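Local coordinates for protein acinetobacter secreted protease CpaA (Acinetobacter nosocomialis M2, PDB 6O38) that is a secreted zinc metalloprotease, probably exported by the type II secretion system, that forms a complex with its chaperone CpaB, at residues T351-K354 against N358-F361; S104-I109 against D153-N158; L36-N41 against N89-Q94. One frame throughout, in Å; residues are numbered along the deposited sequence.

Interaction 1: T351-K354 against N358-F361; sequences TAIK and NRRF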
loop_
_atom_site.group_PDB
_atom_site.type_symbol
_atom_site.label_atom_id
_atom_site.label_comp_id
_atom_site.label_asym_id
_atom_site.label_seq_id
_atom_site.Cartn_x
_atom_site.Cartn_y
_atom_site.Cartn_z
ATOM N N THR A 351 -4.581 21.047 -25.617
ATOM C CA THR A 351 -5.753 20.318 -25.160
ATOM C C THR A 351 -6.307 21.017 -23.925
ATOM O O THR A 351 -5.784 22.043 -23.482
ATOM C CB THR A 351 -5.394 18.854 -24.885
ATOM O OG1 THR A 351 -6.531 18.163 -24.350
ATOM C CG2 THR A 351 -4.220 18.774 -23.919
ATOM N N ALA A 352 -7.381 20.458 -23.371
ATOM C CA ALA A 352 -8.045 21.040 -22.214
ATOM C C ALA A 352 -8.343 19.964 -21.180
ATOM O O ALA A 352 -8.546 18.793 -21.516
ATOM C CB ALA A 352 -9.348 21.747 -22.614
ATOM N N ILE A 353 -8.371 20.375 -19.914
ATOM C CA ILE A 353 -8.795 19.524 -18.807
ATOM C C ILE A 353 -10.072 20.112 -18.221
ATOM O O ILE A 353 -10.176 21.330 -18.033
ATOM C CB ILE A 353 -7.695 19.384 -17.739
ATOM C CG1 ILE A 353 -8.195 18.537 -16.566
ATOM C CG2 ILE A 353 -7.214 20.749 -17.263
ATOM C CD1 ILE A 353 -7.099 18.073 -15.641
ATOM N N LYS A 354 -11.046 19.250 -17.951
ATOM C CA LYS A 354 -12.363 19.659 -17.487
ATOM C C LYS A 354 -12.559 19.287 -16.021
ATOM O O LYS A 354 -11.726 18.616 -15.407
ATOM C CB LYS A 354 -13.444 19.029 -18.371
ATOM C CG LYS A 354 -13.341 19.464 -19.827
ATOM C CD LYS A 354 -14.407 18.827 -20.699
ATOM C CE LYS A 354 -14.029 17.399 -21.060
ATOM N NZ LYS A 354 -14.947 16.818 -22.080
ATOM N N ASN A 358 -8.891 13.706 -14.481
ATOM C CA ASN A 358 -7.480 13.451 -14.224
ATOM C C ASN A 358 -6.771 13.272 -15.557
ATOM O O ASN A 358 -7.256 12.541 -16.428
ATOM C CB ASN A 358 -7.292 12.207 -13.351
ATOM C CG ASN A 358 -7.699 12.434 -11.910
ATOM O OD1 ASN A 358 -6.855 12.658 -11.043
ATOM N ND2 ASN A 358 -8.999 12.373 -11.644
ATOM N N ARG A 359 -5.634 13.943 -15.723
ATOM C CA ARG A 359 -4.912 13.895 -16.985
ATOM C C ARG A 359 -3.425 13.742 -16.717
ATOM O O ARG A 359 -2.854 14.497 -15.925
ATOM C CB ARG A 359 -5.161 15.155 -17.823
ATOM C CG ARG A 359 -6.587 15.298 -18.310
ATOM C CD ARG A 359 -6.797 14.531 -19.598
ATOM N NE ARG A 359 -6.019 15.077 -20.703
ATOM C CZ ARG A 359 -6.483 15.961 -21.577
ATOM N NH1 ARG A 359 -7.727 16.408 -21.479
ATOM N NH2 ARG A 359 -5.702 16.394 -22.551
ATOM N N ARG A 360 -2.806 12.765 -17.373
ATOM C CA ARG A 360 -1.382 12.505 -17.234
ATOM C C ARG A 360 -0.690 12.706 -18.573
ATOM O O ARG A 360 -1.214 12.314 -19.621
ATOM C CB ARG A 360 -1.109 11.087 -16.710
ATOM C CG ARG A 360 0.373 10.793 -16.493
ATOM C CD ARG A 360 0.606 9.500 -15.725
ATOM N NE ARG A 360 0.352 8.317 -16.539
ATOM C CZ ARG A 360 -0.734 7.558 -16.433
ATOM N NH1 ARG A 360 -1.668 7.858 -15.540
ATOM N NH2 ARG A 360 -0.884 6.500 -17.216
ATOM N N PHE A 361 0.485 13.328 -18.531
ATOM C CA PHE A 361 1.312 13.537 -19.707
ATOM C C PHE A 361 2.708 13.004 -19.422
ATOM O O PHE A 361 3.189 13.056 -18.287
ATOM C CB PHE A 361 1.378 15.022 -20.095
ATOM C CG PHE A 361 0.029 15.657 -20.299
ATOM C CD1 PHE A 361 -0.655 16.227 -19.236
ATOM C CD2 PHE A 361 -0.556 15.682 -21.554
ATOM C CE1 PHE A 361 -1.896 16.811 -19.423
ATOM C CE2 PHE A 361 -1.796 16.264 -21.747
ATOM C CZ PHE A 361 -2.466 16.829 -20.680
#

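Interaction 2: S104-I109 against D153-N158; sequences SNYELI and DIDKTN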
loop_
_atom_site.group_PDB
_atom_site.type_symbol
_atom_site.label_atom_id
_atom_site.label_comp_id
_atom_site.label_asym_id
_atom_site.label_seq_id
_atom_site.Cartn_x
_atom_site.Cartn_y
_atom_site.Cartn_z
ATOM N N SER A 104 33.428 -25.221 9.612
ATOM C CA SER A 104 33.611 -25.657 8.235
ATOM C C SER A 104 33.008 -24.637 7.269
ATOM O O SER A 104 32.648 -23.517 7.642
ATOM C CB SER A 104 33.004 -27.044 8.043
ATOM O OG SER A 104 31.589 -26.978 8.022
ATOM N N ASN A 105 32.893 -25.029 5.999
ATOM C CA ASN A 105 32.429 -24.135 4.947
ATOM C C ASN A 105 30.918 -24.130 4.770
ATOM O O ASN A 105 30.381 -23.181 4.188
ATOM C CB ASN A 105 33.086 -24.507 3.613
ATOM C CG ASN A 105 34.421 -23.819 3.408
ATOM O OD1 ASN A 105 34.593 -22.651 3.759
ATOM N ND2 ASN A 105 35.379 -24.543 2.838
ATOM N N TYR A 106 30.220 -25.158 5.248
ATOM C CA TYR A 106 28.778 -25.248 5.060
ATOM C C TYR A 106 28.169 -25.969 6.251
ATOM O O TYR A 106 28.650 -27.036 6.644
ATOM C CB TYR A 106 28.444 -25.985 3.757
ATOM C CG TYR A 106 26.967 -26.054 3.430
ATOM C CD1 TYR A 106 26.175 -27.089 3.908
ATOM C CD2 TYR A 106 26.369 -25.088 2.632
ATOM C CE1 TYR A 106 24.827 -27.157 3.609
ATOM C CE2 TYR A 106 25.023 -25.148 2.326
ATOM C CZ TYR A 106 24.257 -26.185 2.817
ATOM O OH TYR A 106 22.916 -26.248 2.514
ATOM N N GLU A 107 27.118 -25.383 6.822
ATOM C CA GLU A 107 26.442 -25.983 7.965
ATOM C C GLU A 107 24.957 -25.669 7.898
ATOM O O GLU A 107 24.570 -24.502 7.789
ATOM C CB GLU A 107 27.031 -25.476 9.285
ATOM C CG GLU A 107 26.358 -26.058 10.518
ATOM C CD GLU A 107 27.182 -25.872 11.775
ATOM O OE1 GLU A 107 28.322 -25.373 11.670
ATOM O OE2 GLU A 107 26.690 -26.225 12.867
ATOM N N LEU A 108 24.134 -26.712 7.961
ATOM C CA LEU A 108 22.694 -26.537 8.082
ATOM C C LEU A 108 22.323 -26.207 9.523
ATOM O O LEU A 108 22.815 -26.835 10.464
ATOM C CB LEU A 108 21.960 -27.798 7.633
ATOM C CG LEU A 108 20.433 -27.712 7.647
ATOM C CD1 LEU A 108 19.945 -26.572 6.768
ATOM C CD2 LEU A 108 19.823 -29.021 7.210
ATOM N N ILE A 109 21.455 -25.218 9.683
ATOM C CA ILE A 109 21.054 -24.735 11.009
ATOM C C ILE A 109 19.820 -25.516 11.437
ATOM O O ILE A 109 18.808 -25.495 10.717
ATOM C CB ILE A 109 20.776 -23.229 10.992
ATOM C CG1 ILE A 109 22.071 -22.447 10.764
ATOM C CG2 ILE A 109 20.112 -22.798 12.290
ATOM C CD1 ILE A 109 23.167 -22.778 11.755
ATOM N N ASP A 153 27.844 -15.873 5.086
ATOM C CA ASP A 153 26.675 -15.615 4.258
ATOM C C ASP A 153 25.671 -16.750 4.418
ATOM O O ASP A 153 25.959 -17.787 5.021
ATOM C CB ASP A 153 27.063 -15.422 2.786
ATOM C CG ASP A 153 27.977 -16.517 2.269
ATOM O OD1 ASP A 153 28.093 -17.570 2.930
ATOM O OD2 ASP A 153 28.584 -16.321 1.195
ATOM N N ILE A 154 24.482 -16.533 3.861
ATOM C CA ILE A 154 23.367 -17.470 3.949
ATOM C C ILE A 154 23.203 -18.159 2.603
ATOM O O ILE A 154 23.260 -17.507 1.553
ATOM C CB ILE A 154 22.068 -16.753 4.358
ATOM C CG1 ILE A 154 22.248 -16.045 5.701
ATOM C CG2 ILE A 154 20.907 -17.735 4.423
ATOM C CD1 ILE A 154 21.068 -15.186 6.101
ATOM N N ASP A 155 23.016 -19.479 2.632
ATOM C CA ASP A 155 22.700 -20.216 1.415
ATOM C C ASP A 155 21.414 -19.676 0.804
ATOM O O ASP A 155 20.423 -19.443 1.501
ATOM C CB ASP A 155 22.571 -21.712 1.716
ATOM C CG ASP A 155 22.484 -22.567 0.455
ATOM O OD1 ASP A 155 21.743 -22.206 -0.483
ATOM O OD2 ASP A 155 23.168 -23.609 0.401
ATOM N N LYS A 156 21.432 -19.486 -0.514
ATOM C CA LYS A 156 20.373 -18.783 -1.224
ATOM C C LYS A 156 19.360 -19.715 -1.876
ATOM O O LYS A 156 18.420 -19.229 -2.510
ATOM C CB LYS A 156 20.985 -17.863 -2.285
ATOM C CG LYS A 156 22.104 -16.980 -1.753
ATOM C CD LYS A 156 22.458 -15.877 -2.734
ATOM C CE LYS A 156 23.880 -15.386 -2.527
ATOM N NZ LYS A 156 24.293 -14.433 -3.595
ATOM N N THR A 157 19.535 -21.032 -1.744
ATOM C CA THR A 157 18.675 -21.979 -2.452
ATOM C C THR A 157 17.209 -21.790 -2.079
ATOM O O THR A 157 16.344 -21.678 -2.956
ATOM C CB THR A 157 19.122 -23.414 -2.165
ATOM O OG1 THR A 157 20.454 -23.609 -2.657
ATOM C CG2 THR A 157 18.188 -24.405 -2.842
ATOM N N ASN A 158 16.909 -21.748 -0.781
ATOM C CA ASN A 158 15.535 -21.649 -0.307
ATOM C C ASN A 158 15.142 -20.222 0.059
ATOM O O ASN A 158 14.165 -20.023 0.789
ATOM C CB ASN A 158 15.318 -22.583 0.885
ATOM C CG ASN A 158 16.292 -22.324 2.021
ATOM O OD1 ASN A 158 17.114 -21.411 1.959
ATOM N ND2 ASN A 158 16.201 -23.134 3.069
#

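Interaction 3: L36-N41 against N89-Q94; sequences LSLPTN and NKWIAQ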
loop_
_atom_site.group_PDB
_atom_site.type_symbol
_atom_site.label_atom_id
_atom_site.label_comp_id
_atom_site.label_asym_id
_atom_site.label_seq_id
_atom_site.Cartn_x
_atom_site.Cartn_y
_atom_site.Cartn_z
ATOM N N LEU A 36 -2.542 -8.148 22.730
ATOM C CA LEU A 36 -1.756 -8.036 23.948
ATOM C C LEU A 36 -0.742 -6.907 23.807
ATOM O O LEU A 36 -0.369 -6.513 22.698
ATOM C CB LEU A 36 -1.026 -9.349 24.272
ATOM C CG LEU A 36 -1.828 -10.551 24.783
ATOM C CD1 LEU A 36 -2.658 -11.193 23.682
ATOM C CD2 LEU A 36 -0.895 -11.576 25.413
ATOM N N SER A 37 -0.296 -6.391 24.949
ATOM C CA SER A 37 0.692 -5.323 24.967
ATOM C C SER A 37 1.456 -5.366 26.281
ATOM O O SER A 37 0.930 -5.801 27.308
ATOM C CB SER A 37 0.042 -3.947 24.778
ATOM O OG SER A 37 -0.819 -3.638 25.859
ATOM N N LEU A 38 2.712 -4.909 26.233
ATOM C CA LEU A 38 3.593 -4.813 27.384
ATOM C C LEU A 38 3.503 -3.424 28.010
ATOM O O LEU A 38 3.248 -2.436 27.312
ATOM C CB LEU A 38 5.035 -5.103 26.975
ATOM C CG LEU A 38 5.296 -6.496 26.398
ATOM C CD1 LEU A 38 6.747 -6.641 25.969
ATOM C CD2 LEU A 38 4.922 -7.576 27.403
ATOM N N PRO A 39 3.699 -3.315 29.323
ATOM C CA PRO A 39 3.551 -2.010 29.978
ATOM C C PRO A 39 4.727 -1.092 29.680
ATOM O O PRO A 39 5.876 -1.529 29.594
ATOM C CB PRO A 39 3.485 -2.368 31.466
ATOM C CG PRO A 39 4.274 -3.629 31.567
ATOM C CD PRO A 39 4.024 -4.382 30.286
ATOM N N THR A 40 4.422 0.197 29.520
ATOM C CA THR A 40 5.468 1.190 29.302
ATOM C C THR A 40 6.215 1.497 30.594
ATOM O O THR A 40 7.451 1.539 30.612
ATOM C CB THR A 40 4.868 2.468 28.710
ATOM O OG1 THR A 40 3.631 2.768 29.370
ATOM C CG2 THR A 40 4.619 2.300 27.218
ATOM N N ASN A 41 5.483 1.715 31.682
ATOM C CA ASN A 41 6.109 1.921 32.980
ATOM C C ASN A 41 6.624 0.592 33.518
ATOM O O ASN A 41 5.877 -0.389 33.586
ATOM C CB ASN A 41 5.108 2.542 33.955
ATOM C CG ASN A 41 5.698 3.694 34.744
ATOM O OD1 ASN A 41 6.731 4.253 34.374
ATOM N ND2 ASN A 41 5.038 4.061 35.838
ATOM N N ASN A 89 14.791 2.006 27.570
ATOM C CA ASN A 89 13.352 2.228 27.734
ATOM C C ASN A 89 12.539 1.305 26.827
ATOM O O ASN A 89 11.522 1.703 26.253
ATOM C CB ASN A 89 12.987 3.695 27.492
ATOM C CG ASN A 89 11.677 4.086 28.149
ATOM O OD1 ASN A 89 11.230 3.445 29.100
ATOM N ND2 ASN A 89 11.055 5.146 27.645
ATOM N N LYS A 90 12.990 0.059 26.696
ATOM C CA LYS A 90 12.332 -0.922 25.847
ATOM C C LYS A 90 12.432 -2.299 26.486
ATOM O O LYS A 90 13.320 -2.566 27.301
ATOM C CB LYS A 90 12.943 -0.954 24.437
ATOM C CG LYS A 90 12.627 0.266 23.585
ATOM C CD LYS A 90 13.379 0.234 22.263
ATOM C CE LYS A 90 14.882 0.324 22.479
ATOM N NZ LYS A 90 15.622 0.473 21.195
ATOM N N TRP A 91 11.503 -3.174 26.108
ATOM C CA TRP A 91 11.530 -4.569 26.527
ATOM C C TRP A 91 12.410 -5.359 25.566
ATOM O O TRP A 91 12.091 -5.472 24.377
ATOM C CB TRP A 91 10.120 -5.156 26.567
ATOM C CG TRP A 91 9.274 -4.659 27.702
ATOM C CD1 TRP A 91 8.416 -3.598 27.683
ATOM C CD2 TRP A 91 9.197 -5.213 29.021
ATOM N NE1 TRP A 91 7.814 -3.454 28.910
ATOM C CE2 TRP A 91 8.276 -4.433 29.749
ATOM C CE3 TRP A 91 9.819 -6.291 29.658
ATOM C CZ2 TRP A 91 7.964 -4.696 31.081
ATOM C CZ3 TRP A 91 9.507 -6.550 30.981
ATOM C CH2 TRP A 91 8.590 -5.755 31.678
ATOM N N ILE A 92 13.510 -5.901 26.076
ATOM C CA ILE A 92 14.441 -6.680 25.266
ATOM C C ILE A 92 13.954 -8.121 25.206
ATOM O O ILE A 92 13.697 -8.745 26.243
ATOM C CB ILE A 92 15.867 -6.600 25.836
ATOM C CG1 ILE A 92 16.334 -5.145 25.898
ATOM C CG2 ILE A 92 16.823 -7.434 24.996
ATOM C CD1 ILE A 92 17.747 -4.980 26.413
ATOM N N ALA A 93 13.829 -8.652 23.993
ATOM C CA ALA A 93 13.325 -10.005 23.805
ATOM C C ALA A 93 14.426 -11.031 24.036
ATOM O O ALA A 93 15.588 -10.812 23.678
ATOM C CB ALA A 93 12.746 -10.167 22.400
ATOM N N GLN A 94 14.050 -12.159 24.634
ATOM C CA GLN A 94 14.958 -13.272 24.906
ATOM C C GLN A 94 14.518 -14.444 24.030
ATOM O O GLN A 94 13.712 -15.279 24.444
ATOM C CB GLN A 94 14.946 -13.641 26.388
ATOM C CG GLN A 94 15.070 -12.450 27.329
ATOM C CD GLN A 94 16.441 -11.807 27.282
ATOM O OE1 GLN A 94 17.454 -12.487 27.117
ATOM N NE2 GLN A 94 16.480 -10.487 27.427
#

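Interaction 1: T351-K354 against N358-F361
Arg359 reaches across from one sheet of a beta-sandwich to the edge strand of the other, and its guanidinium meets Thr351 there. The hydroxyl OG1 of Thr351 accepts a hydrogen bond from Arg359 NH2 at 2.7 Å. This bond is nearly straight (N-H...O 176°), and the oxygen lies in the guanidinium plane, where an N-H bond is directed. A second link, from Arg359 NH1 to the carbonyl O of Ala352, is bent and weak; its length is doubtful at this resolution. Lower on the same side chain the contact turns apolar: Ile353 CD1 lies 3.9 Å from Arg359 CG, and the two side chains run alongside in opposing senses. Thr351 also offers its methyl to Phe361, with CG2 4.1 Å from ring atom CE2.

The torsions explain how one arginine serves both purposes. With chi1 at -66°, CG of Arg359 stands beside the backbone N and lies along Ile353; bends at chi2 and chi3 then bring the guanidinium to Thr351.

These segments adjoin along the chain without pairing as a hairpin. Strand 350-353 hydrogen-bonds instead to 341-344, and strand 358-364 runs between 330-335 and 367-381; the axes of the short segments approach to 8.5 Å, with their N-to-C directions 139° apart. Here two strands adjacent in sequence but in different sheets are joined through the Arg359 side chain rather than by backbone pairing. Farther out, Glu357 in the connection accepts from the backbone N of Lys354 through OE1 and forms a long, weak ion pair with Arg359 NH1. The neighbouring Arg360 is engaged elsewhere: its NE makes a salt bridge with OD2 of Asp371 on strand 367-381.

Interaction 2: S104-I109 against D153-N158
Tyr106 and Asp155 make a small surface contact between side chains that reach over strand 129-131 of a short four-stranded sheet. That strand lies between strand 106-108, at the sheet's edge, and strand 152-154. Both side chains also touch its Ala131, so the pair spans one strand without any direct backbone pairing between its own segments.

The carboxylate comes in at the rim of the phenol ring. OD2 of Asp155 lies near the ring plane, 3.1 Å from CE2 of Tyr106, while the two flat groups are turned 78° against each other. From this position OD2 also receives a weak hydrogen bond from Tyr106 OH, at 3.4 Å. The ring arrives there because CG of Tyr106 is anti to the backbone N (chi1 -176°), which extends the side chain across the sheet.

The other oxygen of the same carboxylate is engaged within its own loop. OD1 of Asp155 accepts from the backbone N of Thr157 at 2.8 Å, the bond that defines an Asx turn, and the donor stands nearly along the C-O axis. The Thr157 hydroxyl OG1 donates to this oxygen as well, at 2.9 Å and on its syn side, 17° out of the carboxylate plane. The turn thus positions the group that faces the tyrosine.

In effect the carboxylate divides its work: two donors grip OD1 and limit rotation of the carboxylate, while OD2 is turned to the ring edge, whose hydrogens are slightly positive; with a long phenol bond and an exposed Tyr106 the attraction is probably modest.

Interaction 3: L36-N41 against N89-Q94
Trp91 is held by Leu38 over one face of its indole and by the carbonyl O of Pro39 at the edge, within an N-terminal beta-sandwich domain of the StcE type. CD1 of Leu38 sits 4.0 Å from the centroid of the five-membered ring, 27° off the ring normal, in a CH-pi contact. In Leu38, chi1 (-61°) carries the branch toward the indole and chi2 sets CD1 over it. Pro39 crosses the ring system at about a right angle, with its CG 3.9 Å from CZ2 of Trp91.

At the edge, NE1 of Trp91 donates to the carbonyl O of Pro39 at 2.8 Å. Oxygen, N-H and ring are almost coplanar, and the N-H...O angle is 177°. Ile48 of strand 47-52 packs against Leu38, Pro39 and Trp91 alike, and Phe84 meets the indole edge-to-face.

Packing thins toward the exposed end. Thr40 and Asn89 barely touch, with the carbonyl O of Thr40 4.5 Å from OD1 of Asn89, and the CB of Thr40 points away from the opposite segment.

A large aromatic side chain is buried here at little polar cost: its one N-H is spent on a backbone carbonyl of the loop after strand 35-37, so hydrophobic packing and hydrogen bonding fix the indole together.

In the fold
From the N terminus, interaction 3 comes first: it closes a loop of 47 residues, tying the end of strand 35-37 to strand 90-98. The next strand, 106-108, opens interaction 2, which closes 43 residues later by joining it, across 129-131, to the loop after 152-154. Interaction 1 lies much farther along and closes a turn of three residues, joining strand 350-353 of one sheet to 358-364 of another. The contacts follow in series, neither nested nor crossed. Interactions 2 and 3 come within about 15 Å at their nearest atoms, whereas interaction 1 lies on the opposite side of the chain's centre, in a beta-sandwich domain of the StcE type; the chain goes on to the zinc-binding His498, His502 and His508.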